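Local coordinates for protein probable ss-1,3-N-acetylglucosaminyltransferase (Staphylococcus aureus subsp. aureus N315, PDB 6H21) that is a probable glycosyltransferase of the GT-A fold that binds uridine-diphosphate-N-acetylglucosamine in a pocket of its family 2 domain, at residues 27-32 / 60-65; 250-255 / 269-274; 313-318 / 329-334. All coordinates share one frame; numbering follows the deposited sequence.

Contact 1 of 3, residues 27-32 / 60-65; sequences PTFNNG and HSNDNG. With UD1 (uridine-diphosphate-N-acetylglucosamine), chain X.
Phe29 and Asn30 meet Ser61 and Asn62 where two adjacent parallel strands of the Rossmann-like GT-A sheet, 22-28 and 52-58, give way to their C-terminal loops. This edge of the sheet is where GT-A enzymes hold a nucleotide, and here the uracil of uridine-diphosphate-N-acetylglucosamine lies against Phe29. Phe29 CB is 3.8 Å from N3 of the ligand. A chi1 of 179°, CG anti to the backbone N, carries the ring out alongside the uracil, with CG and CD2 both near O4, which lies off-centre over one face. CD1 and CE1 turn instead to residues 60-65. His60 O is in the ring plane, 3.7 Å from Phe29 CE1, and CZ ends near the amide of Asn62. Over the centre of the opposite face lies Asn30 CG, so the ring has the ligand O4 on one face and Asn30 on the other.

Asn30 fastens the two loops with three hydrogen bonds. Its backbone N gives a nearly straight bond (173°) of 2.9 Å to Ser61 OG, a hydroxyl that is also bonded to Asp58. Asn30 OD1 accepts Asn62 N in its carbonyl plane, on a lone pair, at 2.9 Å. Asn30 ND2 reaches Asn62 OD1 at 3.0 Å from above that carbonyl's plane, the two amides being turned 58° apart. Next to these bonds, Asp63 OD2 packs on Asn30 CA and is held by Thr67 OG1, at the start of helix 66-72.

Within 27-32, Phe29 N donates to Asn31 OD1 at 2.9 Å. On the ligand side, a single carbonyl oxygen serves both ribose hydroxyls: Pro27 O accepts O3B of the ligand at 2.6 Å and its O2' at 3.2 Å.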
loop_
_atom_site.group_PDB
_atom_site.type_symbol
_atom_site.label_atom_id
_atom_site.label_comp_id
_atom_site.label_asym_id
_atom_site.label_seq_id
_atom_site.Cartn_x
_atom_site.Cartn_y
_atom_site.Cartn_z
ATOM N N PRO C 27 45.297 5.788 -13.443
ATOM C CA PRO C 27 44.829 6.634 -14.539
ATOM C C PRO C 27 44.807 8.100 -14.087
ATOM O O PRO C 27 44.514 8.372 -12.927
ATOM C CB PRO C 27 43.416 6.104 -14.810
ATOM C CG PRO C 27 42.951 5.602 -13.471
ATOM C CD PRO C 27 44.195 5.055 -12.799
ATOM N N THR C 28 45.149 9.013 -15.002
ATOM C CA THR C 28 45.140 10.452 -14.750
ATOM C C THR C 28 44.313 11.146 -15.839
ATOM O O THR C 28 44.184 10.638 -16.952
ATOM C CB THR C 28 46.565 11.023 -14.686
ATOM O OG1 THR C 28 47.219 10.835 -15.943
ATOM C CG2 THR C 28 47.405 10.389 -13.597
ATOM N N PHE C 29 43.747 12.304 -15.487
ATOM C CA PHE C 29 43.052 13.167 -16.427
ATOM C C PHE C 29 42.899 14.567 -15.820
ATOM O O PHE C 29 42.148 14.754 -14.860
ATOM C CB PHE C 29 41.690 12.582 -16.803
ATOM C CG PHE C 29 40.913 13.451 -17.757
ATOM C CD1 PHE C 29 41.346 13.616 -19.066
ATOM C CD2 PHE C 29 39.776 14.126 -17.339
ATOM C CE1 PHE C 29 40.643 14.425 -19.945
ATOM C CE2 PHE C 29 39.071 14.930 -18.223
ATOM C CZ PHE C 29 39.508 15.078 -19.522
ATOM N N ASN C 30 43.663 15.527 -16.358
ATOM C CA ASN C 30 43.585 16.955 -15.998
ATOM C C ASN C 30 43.795 17.174 -14.496
ATOM O O ASN C 30 43.100 17.988 -13.885
ATOM C CB ASN C 30 42.250 17.570 -16.418
ATOM C CG ASN C 30 42.127 17.727 -17.915
ATOM O OD1 ASN C 30 43.057 17.410 -18.655
ATOM N ND2 ASN C 30 40.987 18.225 -18.360
ATOM N N ASN C 31 44.764 16.467 -13.909
ATOM C CA ASN C 31 45.051 16.606 -12.481
ATOM C C ASN C 31 45.924 17.845 -12.243
ATOM O O ASN C 31 45.773 18.530 -11.233
ATOM C CB ASN C 31 45.701 15.341 -11.923
ATOM C CG ASN C 31 44.850 14.116 -12.171
ATOM O OD1 ASN C 31 44.999 13.451 -13.192
ATOM N ND2 ASN C 31 43.919 13.845 -11.276
ATOM N N GLY C 32 46.841 18.119 -13.178
ATOM C CA GLY C 32 47.800 19.209 -13.036
ATOM C C GLY C 32 48.704 18.994 -11.834
ATOM O O GLY C 32 49.024 17.853 -11.492
ATOM N N HIS C 60 44.471 11.133 -22.086
ATOM C CA HIS C 60 44.596 12.284 -22.989
ATOM C C HIS C 60 44.106 13.572 -22.307
ATOM O O HIS C 60 43.118 14.178 -22.734
ATOM C CB HIS C 60 43.893 12.011 -24.332
ATOM C CG HIS C 60 44.484 12.810 -25.451
ATOM N ND1 HIS C 60 43.833 13.875 -26.028
ATOM C CD2 HIS C 60 45.679 12.722 -26.071
ATOM C CE1 HIS C 60 44.591 14.399 -26.972
ATOM N NE2 HIS C 60 45.743 13.719 -27.007
ATOM N N SER C 61 44.818 13.984 -21.250
ATOM C CA SER C 61 44.587 15.264 -20.585
ATOM C C SER C 61 44.623 16.379 -21.634
ATOM O O SER C 61 45.372 16.282 -22.613
ATOM C CB SER C 61 45.614 15.506 -19.503
ATOM O OG SER C 61 45.459 14.588 -18.433
ATOM N N ASN C 62 43.852 17.446 -21.403
ATOM C CA ASN C 62 43.819 18.583 -22.336
ATOM C C ASN C 62 44.025 19.913 -21.587
ATOM O O ASN C 62 43.560 20.954 -22.048
ATOM C CB ASN C 62 42.513 18.572 -23.135
ATOM C CG ASN C 62 41.301 18.519 -22.233
ATOM O OD1 ASN C 62 41.282 19.160 -21.186
ATOM N ND2 ASN C 62 40.296 17.749 -22.615
ATOM N N ASP C 63 44.782 19.890 -20.481
ATOM C CA ASP C 63 44.904 21.026 -19.557
ATOM C C ASP C 63 46.172 21.847 -19.848
ATOM O O ASP C 63 46.953 22.134 -18.936
ATOM C CB ASP C 63 44.866 20.544 -18.105
ATOM C CG ASP C 63 45.951 19.548 -17.713
ATOM O OD1 ASP C 63 46.619 18.972 -18.613
ATOM O OD2 ASP C 63 46.125 19.358 -16.503
ATOM N N ASN C 64 46.341 22.253 -21.113
ATOM C CA ASN C 64 47.477 23.056 -21.589
ATOM C C ASN C 64 48.809 22.420 -21.164
ATOM O O ASN C 64 49.751 23.134 -20.817
ATOM C CB ASN C 64 47.415 24.509 -21.101
ATOM N N GLY C 65 48.880 21.084 -21.197
ATOM C CA GLY C 65 50.122 20.344 -20.986
ATOM C C GLY C 65 50.505 20.174 -19.518
ATOM O O GLY C 65 51.552 19.579 -19.234
HETATM C "C1'" UD1 X . 34.619 7.411 -7.872
HETATM C "C2'" UD1 X . 34.509 6.277 -6.849
HETATM C "C3'" UD1 X . 35.799 5.459 -6.839
HETATM C "C4'" UD1 X . 36.109 4.977 -8.254
HETATM C "C5'" UD1 X . 36.057 6.118 -9.274
HETATM C "C6'" UD1 X . 36.242 5.619 -10.711
HETATM C "C7'" UD1 X . 33.072 6.710 -4.890
HETATM C "C8'" UD1 X . 33.015 7.312 -3.511
HETATM N "N2'" UD1 X . 34.245 6.813 -5.519
HETATM O "O1'" UD1 X . 35.717 8.241 -7.478
HETATM O "O3'" UD1 X . 35.667 4.345 -5.943
HETATM O "O4'" UD1 X . 37.414 4.396 -8.263
HETATM O "O5'" UD1 X . 34.826 6.864 -9.175
HETATM O "O6'" UD1 X . 35.332 4.574 -11.042
HETATM O "O7'" UD1 X . 32.109 6.157 -5.392
HETATM N N1 UD1 X . 39.774 9.397 -14.958
HETATM C C2 UD1 X . 40.132 8.922 -16.232
HETATM N N3 UD1 X . 39.576 9.411 -17.334
HETATM C C4 UD1 X . 38.666 10.375 -17.266
HETATM C C5 UD1 X . 38.279 10.878 -16.023
HETATM C C6 UD1 X . 38.844 10.366 -14.853
HETATM O O2 UD1 X . 40.973 8.023 -16.362
HETATM O O4 UD1 X . 38.191 10.805 -18.341
HETATM C C1B UD1 X . 40.429 8.784 -13.802
HETATM C C2B UD1 X . 40.886 9.775 -12.745
HETATM O "O2'" UD1 X . 42.107 10.400 -13.126
HETATM C C3B UD1 X . 41.010 8.875 -11.526
HETATM C C4B UD1 X . 39.938 7.810 -11.750
HETATM O O4B UD1 X . 39.547 7.886 -13.130
HETATM O O3B UD1 X . 42.304 8.260 -11.479
HETATM C C5B UD1 X . 38.705 8.029 -10.893
HETATM O O5B UD1 X . 38.343 9.402 -10.959
HETATM P PA UD1 X . 37.991 10.252 -9.651
HETATM O O1A UD1 X . 37.695 11.633 -10.140
HETATM O O2A UD1 X . 38.978 10.007 -8.512
HETATM O O3A UD1 X . 36.614 9.568 -9.268
HETATM P PB UD1 X . 35.872 9.775 -7.871
HETATM O O1B UD1 X . 34.529 10.371 -8.157
HETATM O O2B UD1 X . 36.758 10.442 -6.829
#

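Contact 2 of 3, residues 250-255 / 269-274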
loop_
_atom_site.group_PDB
_atom_site.type_symbol
_atom_site.label_atom_id
_atom_site.label_comp_id
_atom_site.label_asym_id
_atom_site.label_seq_id
_atom_site.Cartn_x
_atom_site.Cartn_y
_atom_site.Cartn_z
ATOM N N GLU C 250 25.089 -7.633 -15.627
ATOM C CA GLU C 250 26.349 -8.367 -15.753
ATOM C C GLU C 250 26.844 -8.843 -14.383
ATOM O O GLU C 250 27.481 -9.889 -14.293
ATOM C CB GLU C 250 27.403 -7.518 -16.478
ATOM C CG GLU C 250 27.034 -7.199 -17.921
ATOM C CD GLU C 250 26.997 -8.382 -18.879
ATOM O OE1 GLU C 250 27.847 -9.291 -18.734
ATOM O OE2 GLU C 250 26.113 -8.395 -19.789
ATOM N N ILE C 251 26.520 -8.093 -13.320
ATOM C CA ILE C 251 26.875 -8.491 -11.960
ATOM C C ILE C 251 26.161 -9.807 -11.611
ATOM O O ILE C 251 26.797 -10.774 -11.161
ATOM C CB ILE C 251 26.579 -7.354 -10.970
ATOM C CG1 ILE C 251 27.629 -6.244 -11.112
ATOM C CG2 ILE C 251 26.467 -7.870 -9.541
ATOM C CD1 ILE C 251 27.221 -4.946 -10.473
ATOM N N TYR C 252 24.843 -9.845 -11.842
ATOM C CA TYR C 252 24.044 -11.048 -11.574
ATOM C C TYR C 252 24.515 -12.232 -12.424
ATOM O O TYR C 252 24.625 -13.335 -11.894
ATOM C CB TYR C 252 22.565 -10.768 -11.809
ATOM C CG TYR C 252 21.937 -9.937 -10.730
ATOM C CD1 TYR C 252 21.804 -10.437 -9.448
ATOM C CD2 TYR C 252 21.480 -8.658 -10.990
ATOM C CE1 TYR C 252 21.186 -9.699 -8.447
ATOM C CE2 TYR C 252 20.883 -7.899 -10.004
ATOM C CZ TYR C 252 20.734 -8.426 -8.729
ATOM O OH TYR C 252 20.118 -7.705 -7.765
ATOM N N LYS C 253 24.825 -11.980 -13.712
ATOM C CA LYS C 253 25.343 -12.996 -14.637
ATOM C C LYS C 253 26.656 -13.583 -14.096
ATOM O O LYS C 253 26.829 -14.794 -14.133
ATOM C CB LYS C 253 25.560 -12.450 -16.053
ATOM C CG LYS C 253 24.284 -12.131 -16.832
ATOM C CD LYS C 253 24.368 -12.371 -18.325
ATOM C CE LYS C 253 25.000 -11.240 -19.118
ATOM N N ALA C 254 27.541 -12.729 -13.566
ATOM C CA ALA C 254 28.847 -13.153 -13.014
ATOM C C ALA C 254 28.645 -14.069 -11.805
ATOM O O ALA C 254 29.353 -15.053 -11.639
ATOM C CB ALA C 254 29.721 -11.974 -12.645
ATOM N N ILE C 255 27.664 -13.744 -10.964
ATOM C CA ILE C 255 27.370 -14.562 -9.801
ATOM C C ILE C 255 26.884 -15.945 -10.249
ATOM O O ILE C 255 27.345 -16.982 -9.760
ATOM C CB ILE C 255 26.347 -13.856 -8.903
ATOM C CG1 ILE C 255 26.981 -12.655 -8.204
ATOM C CG2 ILE C 255 25.720 -14.837 -7.919
ATOM C CD1 ILE C 255 25.996 -11.813 -7.430
ATOM N N GLN C 269 21.820 -17.241 -2.950
ATOM C CA GLN C 269 22.128 -16.510 -1.721
ATOM C C GLN C 269 22.964 -15.269 -2.046
ATOM O O GLN C 269 22.683 -14.203 -1.542
ATOM C CB GLN C 269 22.883 -17.381 -0.724
ATOM C CG GLN C 269 23.151 -16.667 0.591
ATOM C CD GLN C 269 24.118 -17.433 1.456
ATOM O OE1 GLN C 269 25.178 -17.873 1.003
ATOM N NE2 GLN C 269 23.749 -17.603 2.714
ATOM N N LEU C 270 24.010 -15.435 -2.864
ATOM C CA LEU C 270 24.870 -14.300 -3.219
ATOM C C LEU C 270 24.068 -13.231 -3.983
ATOM O O LEU C 270 24.248 -12.046 -3.762
ATOM C CB LEU C 270 26.045 -14.818 -4.048
ATOM C CG LEU C 270 27.094 -15.591 -3.256
ATOM C CD1 LEU C 270 28.029 -16.326 -4.197
ATOM C CD2 LEU C 270 27.876 -14.666 -2.333
ATOM N N ALA C 271 23.222 -13.679 -4.907
ATOM C CA ALA C 271 22.370 -12.826 -5.710
ATOM C C ALA C 271 21.396 -12.035 -4.816
ATOM O O ALA C 271 21.186 -10.846 -5.038
ATOM C CB ALA C 271 21.647 -13.671 -6.724
ATOM N N GLY C 272 20.821 -12.699 -3.800
ATOM C CA GLY C 272 19.933 -12.059 -2.822
ATOM C C GLY C 272 20.653 -11.024 -1.967
ATOM O O GLY C 272 20.117 -9.943 -1.653
ATOM N N LYS C 273 21.870 -11.355 -1.535
ATOM C CA LYS C 273 22.667 -10.412 -0.769
ATOM C C LYS C 273 23.024 -9.195 -1.628
ATOM O O LYS C 273 23.055 -8.060 -1.120
ATOM C CB LYS C 273 23.905 -11.105 -0.205
ATOM C CG LYS C 273 23.582 -12.176 0.833
ATOM C CD LYS C 273 22.902 -11.641 2.076
ATOM C CE LYS C 273 22.237 -12.750 2.869
ATOM N NZ LYS C 273 21.752 -12.257 4.180
ATOM N N TYR C 274 23.271 -9.411 -2.924
ATOM C CA TYR C 274 23.596 -8.285 -3.807
ATOM C C TYR C 274 22.340 -7.413 -3.986
ATOM O O TYR C 274 22.428 -6.180 -3.979
ATOM C CB TYR C 274 24.186 -8.697 -5.164
ATOM C CG TYR C 274 24.545 -7.463 -5.945
ATOM C CD1 TYR C 274 25.711 -6.771 -5.672
ATOM C CD2 TYR C 274 23.639 -6.886 -6.811
ATOM C CE1 TYR C 274 26.006 -5.568 -6.299
ATOM C CE2 TYR C 274 23.901 -5.662 -7.412
ATOM C CZ TYR C 274 25.090 -5.000 -7.165
ATOM O OH TYR C 274 25.345 -3.793 -7.765
#
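Tyr274 projects from helix 264-281 into a corner formed by Ile251 and Tyr252 of helix 242-256, its CG anti to its own backbone nitrogen (chi1 -177°), which directs the ring there. Ile251 CG2 sits almost exactly on the normal of the Tyr274 ring, 3.8 Å from its centroid, a CH-pi contact over the face. The CD1 end of the same isoleucine continues to the phenol oxygen, Ile251 CD1 lying 3.5 Å from Tyr274 OH. Tyr252 supplies the other wall. The edge of Tyr274 points at its face in a T-shaped pair, planes at 89°, with Tyr274 CD2 3.8 Å from Tyr252 CZ. One turn along, Ile255 lays CG2 against Leu270 CB at 3.9 Å and brings CD1 up to the backbone of Leu270 and Ala271. In the plane of the Tyr252 ring, at its edge, lies Ala271 O, 3.6 Å from Tyr252 CE1.

The rings are positioned from beyond the two segments. Tyr252 OH is hydrogen-bonded to Thr275 OG1, which also bonds Ala271 O, and Tyr274 OH pairs with Gln200 of helix 198-207, a helix that also packs on Ile251. The two consecutive helices pack as an antiparallel pair within the TarS linker family region, the segments at 156° with axes 9.8 Å apart.

No hydrogen bond crosses between the segments: cohesion is dispersive and aromatic, while each buried hydroxyl finds its partner outside, which probably helps fix where the end of its ring lies.

Contact 3 of 3, residues 313-318 / 329-334; sequences RDSDKY and AIRQND
Arg331, near the end of helix 324-332, reaches back to Asp316 on the 3-10 segment 313-318, and with Arg313 they form a salt-bridge network within the helical TarS-linker region. Arg331 NH1 donates to Asp316 OD1 at 3.0 Å, well aligned at 166°, meeting the carboxylate on its syn side though 23° out of the carboxylate plane, while OD1 lies in the guanidinium plane. Arg331 NE gives a second, weak bond to Asp316 OD2 at 2.9 Å, bent to 130°. NH1 has a further acceptor in Val311 O, so the buried guanidinium is held by a carboxylate and a backbone carbonyl together.

The side chains of Arg313 and Arg331 run antiparallel alongside one another. Both are straight, with chi2 and chi3 trans, which lets the methylene part of each lie over the planar group of the other: Arg331 CD is 3.4 Å from Arg313 CZ, over the face, and Arg313 CG sits over the centre of the Arg331 guanidinium. The two positive groups share Asp316, though the link from Arg313 NH1 to Asp316 OD2 is long, 3.9 Å, and purely one of charge, with no N-H aimed at the oxygen. The stronger partner of Arg313 NH1 is Glu328, and the Arg313 guanidinium also makes a cation-pi contact with Tyr294 of the second subunit.

Backbone groups are provided for too. Asp316 N bonds Arg313 O within the 3-10 turn, and the helix closes in a Schellman motif at Asn333, with Asp334 N returning to Ala329 O at 3.2 Å. Arg331 O is taken by Asn309 ND2. Beside the subunit interface, Gln332 NE2 merely packs near Arg313 NH2; this amide nitrogen is hydrogen-bonded instead to Glu328 OE2 and to Tyr294 OH of the second subunit.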
loop_
_atom_site.group_PDB
_atom_site.type_symbol
_atom_site.label_atom_id
_atom_site.label_comp_id
_atom_site.label_asym_id
_atom_site.label_seq_id
_atom_site.Cartn_x
_atom_site.Cartn_y
_atom_site.Cartn_z
ATOM N N ARG C 313 13.776 -15.864 -8.897
ATOM C CA ARG C 313 12.959 -15.520 -7.761
ATOM C C ARG C 313 13.453 -16.281 -6.525
ATOM O O ARG C 313 13.250 -15.828 -5.424
ATOM C CB ARG C 313 11.493 -15.821 -8.077
ATOM C CG ARG C 313 10.792 -14.679 -8.797
ATOM C CD ARG C 313 9.302 -14.909 -8.974
ATOM N NE ARG C 313 8.663 -13.715 -9.510
ATOM C CZ ARG C 313 8.188 -12.716 -8.773
ATOM N NH1 ARG C 313 8.403 -12.688 -7.467
ATOM N NH2 ARG C 313 7.530 -11.728 -9.350
ATOM N N ASP C 314 14.147 -17.403 -6.736
ATOM C CA ASP C 314 14.708 -18.220 -5.648
ATOM C C ASP C 314 15.703 -17.409 -4.796
ATOM O O ASP C 314 15.969 -17.783 -3.645
ATOM C CB ASP C 314 15.351 -19.492 -6.209
ATOM C CG ASP C 314 14.362 -20.598 -6.561
ATOM O OD1 ASP C 314 13.218 -20.592 -6.051
ATOM O OD2 ASP C 314 14.723 -21.452 -7.331
ATOM N N SER C 315 16.243 -16.305 -5.347
ATOM C CA SER C 315 17.174 -15.431 -4.610
ATOM C C SER C 315 16.439 -14.509 -3.631
ATOM O O SER C 315 17.079 -13.975 -2.753
ATOM C CB SER C 315 18.036 -14.614 -5.548
ATOM O OG SER C 315 17.261 -13.676 -6.273
ATOM N N ASP C 316 15.136 -14.275 -3.848
ATOM C CA ASP C 316 14.372 -13.273 -3.132
ATOM C C ASP C 316 14.273 -13.593 -1.635
ATOM O O ASP C 316 14.259 -12.692 -0.852
ATOM C CB ASP C 316 12.965 -13.087 -3.724
ATOM C CG ASP C 316 12.989 -12.441 -5.105
ATOM O OD1 ASP C 316 14.109 -12.048 -5.527
ATOM O OD2 ASP C 316 11.878 -12.293 -5.726
ATOM N N LYS C 317 14.205 -14.867 -1.252
ATOM C CA LYS C 317 14.125 -15.237 0.155
ATOM C C LYS C 317 15.396 -14.824 0.902
ATOM O O LYS C 317 15.384 -14.791 2.110
ATOM C CB LYS C 317 13.894 -16.740 0.326
ATOM C CG LYS C 317 14.987 -17.674 -0.183
ATOM C CD LYS C 317 14.599 -19.129 0.029
ATOM C CE LYS C 317 15.540 -20.127 -0.597
ATOM N NZ LYS C 317 15.342 -20.198 -2.065
ATOM N N TYR C 318 16.487 -14.515 0.184
ATOM C CA TYR C 318 17.723 -14.126 0.830
ATOM C C TYR C 318 17.818 -12.604 0.988
ATOM O O TYR C 318 18.773 -12.127 1.533
ATOM C CB TYR C 318 18.913 -14.699 0.059
ATOM C CG TYR C 318 18.982 -16.199 0.142
ATOM C CD1 TYR C 318 19.320 -16.830 1.330
ATOM C CD2 TYR C 318 18.668 -16.988 -0.952
ATOM C CE1 TYR C 318 19.376 -18.214 1.425
ATOM C CE2 TYR C 318 18.712 -18.369 -0.874
ATOM C CZ TYR C 318 19.064 -18.985 0.318
ATOM O OH TYR C 318 19.124 -20.346 0.389
ATOM N N ALA C 329 7.384 -4.998 -5.943
ATOM C CA ALA C 329 6.844 -3.908 -6.715
ATOM C C ALA C 329 7.728 -3.644 -7.946
ATOM O O ALA C 329 7.206 -3.392 -9.020
ATOM C CB ALA C 329 6.694 -2.685 -5.857
ATOM N N ILE C 330 9.050 -3.707 -7.766
ATOM C CA ILE C 330 9.999 -3.573 -8.901
ATOM C C ILE C 330 9.781 -4.716 -9.892
ATOM O O ILE C 330 9.683 -4.478 -11.118
ATOM C CB ILE C 330 11.446 -3.459 -8.403
ATOM C CG1 ILE C 330 11.621 -2.156 -7.622
ATOM C CG2 ILE C 330 12.440 -3.570 -9.570
ATOM C CD1 ILE C 330 12.811 -2.125 -6.717
ATOM N N ARG C 331 9.663 -5.954 -9.390
ATOM C CA ARG C 331 9.417 -7.098 -10.282
ATOM C C ARG C 331 8.132 -6.877 -11.089
ATOM O O ARG C 331 8.090 -7.218 -12.257
ATOM C CB ARG C 331 9.337 -8.441 -9.548
ATOM C CG ARG C 331 10.666 -8.930 -8.990
ATOM C CD ARG C 331 10.642 -10.390 -8.599
ATOM N NE ARG C 331 11.954 -10.900 -8.224
ATOM C CZ ARG C 331 12.851 -11.406 -9.055
ATOM N NH1 ARG C 331 13.993 -11.866 -8.566
ATOM N NH2 ARG C 331 12.614 -11.420 -10.355
ATOM N N GLN C 332 7.092 -6.326 -10.445
ATOM C CA GLN C 332 5.783 -6.136 -11.086
ATOM C C GLN C 332 5.776 -4.881 -11.977
ATOM O O GLN C 332 4.797 -4.657 -12.668
ATOM C CB GLN C 332 4.675 -6.009 -10.029
ATOM C CG GLN C 332 4.480 -7.271 -9.187
ATOM C CD GLN C 332 4.013 -8.455 -9.997
ATOM O OE1 GLN C 332 3.311 -8.303 -10.984
ATOM N NE2 GLN C 332 4.430 -9.647 -9.611
ATOM N N ASN C 333 6.833 -4.055 -11.930
ATOM C CA ASN C 333 6.956 -2.836 -12.765
ATOM C C ASN C 333 5.786 -1.896 -12.426
ATOM O O ASN C 333 5.125 -1.382 -13.297
ATOM C CB ASN C 333 7.055 -3.196 -14.262
ATOM C CG ASN C 333 7.552 -2.072 -15.151
ATOM O OD1 ASN C 333 8.226 -1.138 -14.703
ATOM N ND2 ASN C 333 7.263 -2.178 -16.439
ATOM N N ASP C 334 5.558 -1.670 -11.123
ATOM C CA ASP C 334 4.376 -0.979 -10.606
ATOM C C ASP C 334 4.819 0.249 -9.806
ATOM O O ASP C 334 5.195 0.134 -8.646
ATOM C CB ASP C 334 3.541 -1.927 -9.746
ATOM C CG ASP C 334 2.144 -1.430 -9.381
ATOM O OD1 ASP C 334 1.990 -0.277 -8.911
ATOM O OD2 ASP C 334 1.230 -2.256 -9.455
#

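Overall arrangement
Chemistry follows location in the three contacts. Contact 1 lies at the surface of the GT-A domain, where polar loops beside the ligand are tied by amide and hydroxyl hydrogen bonds. Contacts 2 and 3 are on the other side of the chain's centre, both in the linker region, their centres about 14 Å apart; contact 1 is about 36 Å and 44 Å from them, centre to centre. Contact 2 is buried and held by apolar and aromatic packing, whereas contact 3, partly buried and next to a second subunit, depends on charge. These two share a seam: Ser315 CB packs on Ala271 CB at 3.9 Å, and Tyr318 lies against Gln269, joining the 3-10 segment to helix 264-281.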